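Local coordinates for Alpha/beta hydrolase fold protein (Nakamurella multipartita, PDB 4Y7D) that is probably a hydrolase of the alpha/beta hydrolase fold, its substrate not specified, at residues A[68-82]-A[215-227]. Sequence-based numbering, arbitrary orientation.
Sequences RPGYFGTPLGSGVTP and PRKAGFDNDMDQF
Gly70 and Gly219 bring the loop 68-82 and the helix 217-227 to a CA-CA distance of 3.6 Å, and Phe72 N donates to Pro215 O at 3.0 Å. Glycine suits both places: a side chain on either would run into the other backbone, and Gly70, third residue of a type II turn, has positive phi. The bare Gly219 CA also lies over one face of the Tyr71 ring as a CH-pi contact. Asp223, with CG anti to its carbonyl carbon (chi1 -73°), turns its carboxylate to the loop, offering one oxygen to each terminal nitrogen of Arg68, which grips it end-on: Arg68 NH1 meets Asp223 OD2 at 2.8 Å and NH2 meets OD1 at 3.1 Å, both on the syn side. Tyr71 OH donates to Asp223 OD2 at 2.7 Å from above the carboxylate plane, on the face opposite Arg68 NH1, and Ser42 OG adds a hydrogen bond to the same oxygen. In this alpha/beta hydrolase fold the loop follows strand 62-66 and leads into helix 82-95. Farther along, Asn222 supplies an amide N-H for a loop carbonyl: its ND2 reaches Val80 O at 2.9 Å, nearly straight (171°) and on a lone pair, while Leu76 CD1 packs against the Asn222 amide.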
ATOM      1  N   ARG A  68       7.584  -6.146  -3.820  1.00 18.78           N
ATOM      2  CA  ARG A  68       7.345  -7.417  -3.153  1.00 19.30           C
ATOM      3  C   ARG A  68       7.575  -8.557  -4.124  1.00 19.44           C
ATOM      4  O   ARG A  68       7.533  -8.362  -5.360  1.00 20.42           O
ATOM      5  CB  ARG A  68       5.961  -7.475  -2.513  1.00 19.76           C
ATOM      6  CG  ARG A  68       5.820  -6.470  -1.360  1.00 19.31           C
ATOM      7  CD  ARG A  68       4.609  -6.742  -0.480  1.00 19.64           C
ATOM      8  NE  ARG A  68       3.373  -6.437  -1.213  1.00 19.33           N
ATOM      9  CZ  ARG A  68       2.570  -7.354  -1.732  1.00 19.61           C
ATOM     10  NH1 ARG A  68       1.531  -6.987  -2.445  1.00 20.92           N
ATOM     11  NH2 ARG A  68       2.856  -8.626  -1.589  1.00 20.18           N
ATOM     12  N   PRO A  69       7.884  -9.731  -3.587  1.00 19.58           N
ATOM     13  CA  PRO A  69       8.118 -10.904  -4.452  1.00 20.67           C
ATOM     14  C   PRO A  69       7.033 -11.138  -5.484  1.00 21.24           C
ATOM     15  O   PRO A  69       5.835 -11.133  -5.125  1.00 20.74           O
ATOM     16  CB  PRO A  69       8.212 -12.034  -3.448  1.00 20.74           C
ATOM     17  CG  PRO A  69       8.890 -11.376  -2.261  1.00 20.25           C
ATOM     18  CD  PRO A  69       8.211 -10.034  -2.167  1.00 19.93           C
ATOM     19  N   GLY A  70       7.477 -11.352  -6.732  1.00 21.93           N
ATOM     20  CA  GLY A  70       6.596 -11.552  -7.851  1.00 22.46           C
ATOM     21  C   GLY A  70       6.250 -10.306  -8.610  1.00 21.87           C
ATOM     22  O   GLY A  70       5.581 -10.395  -9.646  1.00 22.57           O
ATOM     23  N   TYR A  71       6.661  -9.132  -8.107  1.00 20.40           N
ATOM     24  CA  TYR A  71       6.459  -7.898  -8.765  1.00 20.87           C
ATOM     25  C   TYR A  71       7.768  -7.328  -9.294  1.00 22.02           C
ATOM     26  O   TYR A  71       8.790  -7.243  -8.584  1.00 21.28           O
ATOM     27  CB  TYR A  71       5.858  -6.896  -7.811  1.00 20.58           C
ATOM     28  CG  TYR A  71       4.472  -7.282  -7.369  1.00 20.93           C
ATOM     29  CD1 TYR A  71       3.380  -7.025  -8.186  1.00 21.36           C
ATOM     30  CD2 TYR A  71       4.223  -7.911  -6.126  1.00 19.81           C
ATOM     31  CE1 TYR A  71       2.109  -7.318  -7.775  1.00 20.70           C
ATOM     32  CE2 TYR A  71       2.926  -8.233  -5.708  1.00 19.65           C
ATOM     33  CZ  TYR A  71       1.873  -7.905  -6.535  1.00 20.24           C
ATOM     34  OH  TYR A  71       0.581  -8.167  -6.158  1.00 19.75           O
ATOM     35  N   PHE A  72       7.716  -6.925 -10.556  1.00 23.31           N
ATOM     36  CA  PHE A  72       8.882  -6.415 -11.259  0.60 23.74           C
ATOM     37  C   PHE A  72      10.094  -7.307 -11.018  1.00 24.03           C
ATOM     38  O   PHE A  72      10.024  -8.482 -11.314  1.00 24.08           O
ATOM     39  CB  PHE A  72       9.136  -4.948 -10.908  0.60 23.82           C
ATOM     40  CG  PHE A  72       8.071  -3.994 -11.424  0.60 24.89           C
ATOM     41  CD1 PHE A  72       7.485  -4.183 -12.669  0.60 26.21           C
ATOM     42  CD2 PHE A  72       7.725  -2.854 -10.694  0.60 24.61           C
ATOM     43  CE1 PHE A  72       6.505  -3.314 -13.134  0.60 26.96           C
ATOM     44  CE2 PHE A  72       6.784  -1.949 -11.181  0.60 25.81           C
ATOM     45  CZ  PHE A  72       6.184  -2.181 -12.413  0.60 26.13           C
ATOM     46  N   GLY A  73      11.202  -6.753 -10.479  1.00 22.36           N
ATOM     47  CA  GLY A  73      12.425  -7.547 -10.401  1.00 23.23           C
ATOM     48  C   GLY A  73      12.623  -8.450  -9.195  1.00 22.52           C
ATOM     49  O   GLY A  73      13.634  -9.178  -9.147  1.00 23.22           O
ATOM     50  N   THR A  74      11.722  -8.407  -8.216  1.00 21.42           N
ATOM     51  CA  THR A  74      11.904  -9.239  -7.027  1.00 21.56           C
ATOM     52  C   THR A  74      11.372 -10.624  -7.328  1.00 22.84           C
ATOM     53  O   THR A  74      10.181 -10.770  -7.575  1.00 23.21           O
ATOM     54  CB  THR A  74      11.259  -8.659  -5.792  1.00 20.16           C
ATOM     55  OG1 THR A  74      11.759  -7.327  -5.542  1.00 19.19           O
ATOM     56  CG2 THR A  74      11.499  -9.512  -4.595  1.00 20.12           C
ATOM     57  N   PRO A  75      12.223 -11.644  -7.277  1.00 23.79           N
ATOM     58  CA  PRO A  75      11.702 -12.957  -7.593  1.00 24.29           C
ATOM     59  C   PRO A  75      10.721 -13.468  -6.560  1.00 23.38           C
ATOM     60  O   PRO A  75      10.845 -13.209  -5.385  1.00 21.92           O
ATOM     61  CB  PRO A  75      12.946 -13.859  -7.655  1.00 26.48           C
ATOM     62  CG  PRO A  75      14.018 -13.116  -6.992  1.00 26.36           C
ATOM     63  CD  PRO A  75      13.637 -11.673  -6.897  1.00 24.70           C
ATOM     64  N   LEU A  76       9.719 -14.225  -7.016  1.00 24.36           N
ATOM     65  CA  LEU A  76       8.773 -14.823  -6.092  1.00 24.49           C
ATOM     66  C   LEU A  76       9.455 -15.654  -5.008  1.00 24.14           C
ATOM     67  O   LEU A  76       9.028 -15.637  -3.831  1.00 24.32           O
ATOM     68  CB  LEU A  76       7.730 -15.663  -6.910  1.00 26.65           C
ATOM     69  CG  LEU A  76       6.544 -16.148  -6.109  1.00 27.43           C
ATOM     70  CD1 LEU A  76       5.841 -15.007  -5.344  1.00 27.48           C
ATOM     71  CD2 LEU A  76       5.571 -16.880  -7.013  1.00 28.65           C
ATOM     72  N   GLY A  77      10.535 -16.343  -5.381  1.00 24.72           N
ATOM     73  CA  GLY A  77      11.266 -17.201  -4.480  1.00 26.15           C
ATOM     74  C   GLY A  77      11.883 -16.496  -3.274  1.00 24.67           C
ATOM     75  O   GLY A  77      12.246 -17.144  -2.289  1.00 25.86           O
ATOM     76  N   SER A  78      11.990 -15.177  -3.324  1.00 23.07           N
ATOM     77  CA  SER A  78      12.473 -14.424  -2.175  1.00 22.58           C
ATOM     78  C   SER A  78      11.452 -14.368  -1.018  1.00 23.90           C
ATOM     79  O   SER A  78      11.786 -13.944   0.105  1.00 24.45           O
ATOM     80  CB  SER A  78      12.878 -13.029  -2.619  1.00 21.05           C
ATOM     81  OG  SER A  78      14.058 -13.114  -3.371  1.00 22.31           O
ATOM     82  N   GLY A  79      10.196 -14.755  -1.298  1.00 23.43           N
ATOM     83  CA  GLY A  79       9.213 -14.880  -0.235  1.00 23.20           C
ATOM     84  C   GLY A  79       7.794 -15.004  -0.770  1.00 22.89           C
ATOM     85  O   GLY A  79       7.218 -14.037  -1.259  1.00 22.69           O
ATOM     86  N   VAL A  80       7.242 -16.213  -0.686  1.00 22.60           N
ATOM     87  CA  VAL A  80       5.881 -16.441  -1.124  1.00 23.69           C
ATOM     88  C   VAL A  80       4.809 -16.061  -0.113  1.00 22.53           C
ATOM     89  O   VAL A  80       3.858 -15.299  -0.421  1.00 23.48           O
ATOM     90  CB  VAL A  80       5.768 -17.945  -1.532  1.00 25.27           C
ATOM     91  CG1 VAL A  80       4.343 -18.399  -1.695  1.00 27.31           C
ATOM     92  CG2 VAL A  80       6.616 -18.188  -2.785  1.00 28.25           C
ATOM     93  N   THR A  81       4.922 -16.537   1.128  1.00 22.75           N
ATOM     94  CA  THR A  81       3.905 -16.292   2.131  1.00 21.69           C
ATOM     95  C   THR A  81       4.070 -14.907   2.768  1.00 21.34           C
ATOM     96  O   THR A  81       5.183 -14.360   2.724  1.00 20.27           O
ATOM     97  CB  THR A  81       3.888 -17.343   3.273  1.00 22.26           C
ATOM     98  OG1 THR A  81       5.055 -17.210   4.091  1.00 23.15           O
ATOM     99  CG2 THR A  81       3.790 -18.760   2.723  1.00 23.53           C
ATOM    100  N   PRO A  82       2.993 -14.371   3.384  1.00 20.53           N
ATOM    101  CA  PRO A  82       3.161 -13.127   4.121  1.00 20.75           C
ATOM    102  C   PRO A  82       4.301 -13.210   5.144  1.00 22.00           C
ATOM    103  O   PRO A  82       5.086 -12.217   5.281  1.00 20.07           O
ATOM    104  CB  PRO A  82       1.777 -12.885   4.764  1.00 20.46           C
ATOM    105  CG  PRO A  82       0.855 -13.528   3.775  1.00 20.58           C
ATOM    106  CD  PRO A  82       1.555 -14.709   3.238  1.00 21.48           C
ATOM    107  N   PRO A 215       4.538  -7.871 -15.775  1.00 27.30           N
ATOM    108  CA  PRO A 215       5.483  -8.085 -14.641  1.00 27.45           C
ATOM    109  C   PRO A 215       4.896  -7.965 -13.257  1.00 25.37           C
ATOM    110  O   PRO A 215       5.618  -8.117 -12.267  1.00 24.26           O
ATOM    111  CB  PRO A 215       6.533  -7.000 -14.858  1.00 27.84           C
ATOM    112  CG  PRO A 215       5.748  -5.885 -15.486  1.00 28.84           C
ATOM    113  CD  PRO A 215       4.748  -6.556 -16.405  1.00 29.94           C
ATOM    114  N   ARG A 216       3.605  -7.667 -13.179  1.00 24.67           N
ATOM    115  CA  ARG A 216       2.893  -7.720 -11.937  1.00 24.67           C
ATOM    116  C   ARG A 216       2.078  -9.003 -11.754  1.00 24.00           C
ATOM    117  O   ARG A 216       1.529  -9.215 -10.694  1.00 24.06           O
ATOM    118  CB  ARG A 216       2.020  -6.493 -11.769  1.00 24.78           C
ATOM    119  CG  ARG A 216       2.747  -5.145 -11.823  1.00 24.78           C
ATOM    120  CD  ARG A 216       1.801  -4.014 -11.516  1.00 25.62           C
ATOM    121  NE  ARG A 216       2.031  -2.776 -12.288  1.00 25.97           N
ATOM    122  CZ  ARG A 216       2.598  -1.682 -11.802  1.00 26.10           C
ATOM    123  NH1 ARG A 216       2.736  -0.624 -12.557  1.00 24.84           N
ATOM    124  NH2 ARG A 216       3.059  -1.656 -10.567  1.00 26.57           N
ATOM    125  N   LYS A 217       2.019  -9.871 -12.753  1.00 25.24           N
ATOM    126  CA  LYS A 217       1.156 -11.031 -12.662  1.00 26.35           C
ATOM    127  C   LYS A 217       1.528 -12.085 -11.592  1.00 26.04           C
ATOM    128  O   LYS A 217       0.664 -12.558 -10.834  1.00 23.96           O
ATOM    129  CB  LYS A 217       1.038 -11.699 -14.028  1.00 28.59           C
ATOM    130  CG  LYS A 217       0.138 -12.890 -14.021  1.00 32.54           C
ATOM    131  CD  LYS A 217      -0.106 -13.411 -15.424  1.00 35.18           C
ATOM    132  CE  LYS A 217      -0.480 -14.898 -15.418  1.00 40.85           C
ATOM    133  NZ  LYS A 217      -1.720 -15.227 -14.661  1.00 39.66           N
ATOM    134  N   ALA A 218       2.815 -12.435 -11.510  1.00 25.95           N
ATOM    135  CA  ALA A 218       3.245 -13.475 -10.567  1.00 24.71           C
ATOM    136  C   ALA A 218       2.909 -13.127  -9.148  1.00 22.74           C
ATOM    137  O   ALA A 218       2.402 -13.954  -8.382  1.00 22.29           O
ATOM    138  CB  ALA A 218       4.736 -13.775 -10.708  1.00 25.88           C
ATOM    139  N   GLY A 219       3.205 -11.880  -8.795  1.00 21.90           N
ATOM    140  CA  GLY A 219       3.007 -11.418  -7.437  1.00 21.07           C
ATOM    141  C   GLY A 219       1.537 -11.238  -7.113  1.00 21.72           C
ATOM    142  O   GLY A 219       1.103 -11.509  -5.991  1.00 20.77           O
ATOM    143  N   PHE A 220       0.771 -10.795  -8.109  1.00 22.38           N
ATOM    144  CA  PHE A 220      -0.664 -10.598  -7.904  1.00 22.06           C
ATOM    145  C   PHE A 220      -1.363 -11.938  -7.671  1.00 22.88           C
ATOM    146  O   PHE A 220      -2.119 -12.089  -6.716  1.00 22.25           O
ATOM    147  CB  PHE A 220      -1.285  -9.882  -9.093  1.00 23.35           C
ATOM    148  CG  PHE A 220      -2.782  -9.734  -8.962  1.00 24.35           C
ATOM    149  CD1 PHE A 220      -3.295  -8.852  -8.046  1.00 25.01           C
ATOM    150  CD2 PHE A 220      -3.643 -10.563  -9.676  1.00 26.42           C
ATOM    151  CE1 PHE A 220      -4.664  -8.727  -7.858  1.00 26.13           C
ATOM    152  CE2 PHE A 220      -5.038 -10.446  -9.525  1.00 27.40           C
ATOM    153  CZ  PHE A 220      -5.540  -9.509  -8.621  1.00 26.29           C
ATOM    154  N   ASP A 221      -1.098 -12.923  -8.534  1.00 22.91           N
ATOM    155  CA  ASP A 221      -1.690 -14.266  -8.387  1.00 23.89           C
ATOM    156  C   ASP A 221      -1.268 -14.911  -7.051  1.00 23.35           C
ATOM    157  O   ASP A 221      -2.064 -15.505  -6.328  1.00 22.74           O
ATOM    158  CB  ASP A 221      -1.206 -15.157  -9.534  1.00 26.55           C
ATOM    159  CG  ASP A 221      -1.877 -14.825 -10.858  1.00 28.72           C
ATOM    160  OD1 ASP A 221      -2.870 -14.072 -10.851  1.00 29.18           O
ATOM    161  OD2 ASP A 221      -1.441 -15.353 -11.894  1.00 31.94           O
ATOM    162  N   ASN A 222       0.001 -14.719  -6.693  1.00 22.50           N
ATOM    163  CA  ASN A 222       0.491 -15.207  -5.416  1.00 22.84           C
ATOM    164  C   ASN A 222      -0.253 -14.554  -4.225  1.00 21.75           C
ATOM    165  O   ASN A 222      -0.676 -15.217  -3.275  1.00 22.20           O
ATOM    166  CB  ASN A 222       1.986 -14.925  -5.273  1.00 22.50           C
ATOM    167  CG  ASN A 222       2.511 -15.452  -3.963  1.00 22.36           C
ATOM    168  OD1 ASN A 222       2.392 -16.638  -3.711  1.00 23.31           O
ATOM    169  ND2 ASN A 222       3.041 -14.610  -3.125  1.00 20.43           N
ATOM    170  N   ASP A 223      -0.423 -13.249  -4.290  1.00 21.09           N
ATOM    171  CA  ASP A 223      -1.124 -12.519  -3.207  1.00 20.68           C
ATOM    172  C   ASP A 223      -2.579 -13.025  -3.102  1.00 21.15           C
ATOM    173  O   ASP A 223      -3.105 -13.282  -2.010  1.00 20.69           O
ATOM    174  CB  ASP A 223      -1.154 -11.016  -3.456  1.00 21.23           C
ATOM    175  CG  ASP A 223       0.159 -10.313  -3.268  1.00 21.42           C
ATOM    176  OD1 ASP A 223       1.125 -10.883  -2.707  1.00 21.32           O
ATOM    177  OD2 ASP A 223       0.222  -9.122  -3.704  1.00 20.40           O
HETATM  178  N   MSE A 224      -3.228 -13.190  -4.235  1.00 21.43           N
HETATM  179  CA  MSE A 224      -4.645 -13.635  -4.188  1.00 24.62           C
HETATM  180  C   MSE A 224      -4.721 -15.016  -3.583  1.00 25.94           C
HETATM  181  O   MSE A 224      -5.632 -15.341  -2.802  1.00 26.47           O
HETATM  182  CB  MSE A 224      -5.304 -13.571  -5.583  1.00 26.18           C
HETATM  183  CG  MSE A 224      -5.369 -12.121  -6.075  1.00 27.24           C
HETATM  184 SE   MSE A 224      -6.361 -10.758  -5.019  0.65 33.02          SE
HETATM  185  CE  MSE A 224      -4.942  -9.871  -4.018  1.00 29.43           C
ATOM    186  N   ASP A 225      -3.790 -15.885  -3.931  1.00 26.34           N
ATOM    187  CA  ASP A 225      -3.787 -17.209  -3.384  1.00 28.85           C
ATOM    188  C   ASP A 225      -3.465 -17.211  -1.875  1.00 27.34           C
ATOM    189  O   ASP A 225      -4.145 -17.885  -1.069  1.00 27.14           O
ATOM    190  CB  ASP A 225      -2.794 -18.086  -4.132  1.00 31.07           C
ATOM    191  CG  ASP A 225      -2.629 -19.405  -3.490  1.00 34.41           C
ATOM    192  OD1 ASP A 225      -3.628 -20.071  -3.264  1.00 39.73           O
ATOM    193  OD2 ASP A 225      -1.497 -19.808  -3.209  1.00 40.59           O
ATOM    194  N   GLN A 226      -2.468 -16.420  -1.478  1.00 25.24           N
ATOM    195  CA  GLN A 226      -2.060 -16.410  -0.093  1.00 23.92           C
ATOM    196  C   GLN A 226      -3.098 -15.755   0.797  1.00 23.27           C
ATOM    197  O   GLN A 226      -3.327 -16.210   1.907  1.00 23.52           O
ATOM    198  CB  GLN A 226      -0.730 -15.656   0.059  1.00 24.10           C
ATOM    199  CG  GLN A 226       0.482 -16.427  -0.475  1.00 25.97           C
ATOM    200  CD  GLN A 226       0.671 -17.715   0.271  1.00 26.86           C
ATOM    201  OE1 GLN A 226       0.606 -17.730   1.480  1.00 28.90           O
ATOM    202  NE2 GLN A 226       0.840 -18.790  -0.422  1.00 31.24           N
ATOM    203  N   PHE A 227      -3.704 -14.662   0.344  1.00 22.90           N
ATOM    204  CA  PHE A 227      -4.657 -13.963   1.215  1.00 22.11           C
ATOM    205  C   PHE A 227      -5.882 -14.821   1.485  1.00 22.25           C
ATOM    206  O   PHE A 227      -6.476 -14.719   2.560  1.00 22.17           O
ATOM    207  CB  PHE A 227      -5.107 -12.609   0.642  1.00 22.73           C
ATOM    208  CG  PHE A 227      -3.997 -11.614   0.411  1.00 22.84           C
ATOM    209  CD1 PHE A 227      -2.718 -11.837   0.858  1.00 23.45           C
ATOM    210  CD2 PHE A 227      -4.265 -10.453  -0.244  1.00 23.75           C
ATOM    211  CE1 PHE A 227      -1.711 -10.907   0.643  1.00 22.97           C
ATOM    212  CE2 PHE A 227      -3.264  -9.531  -0.500  1.00 23.88           C
ATOM    213  CZ  PHE A 227      -1.993  -9.778  -0.058  1.00 23.07           C
TER
HETATM  214  O   HOH W   1       3.616 -11.743  -3.649  1.00 21.96           O
HETATM  215  O   HOH W   2       6.837 -10.697 -12.055  1.00 29.92           O
HETATM  216  O   HOH W   3       8.572  -9.356 -13.587  1.00 37.32           O
HETATM  217  O   HOH W   4       1.576 -12.648  -0.499  1.00 22.46           O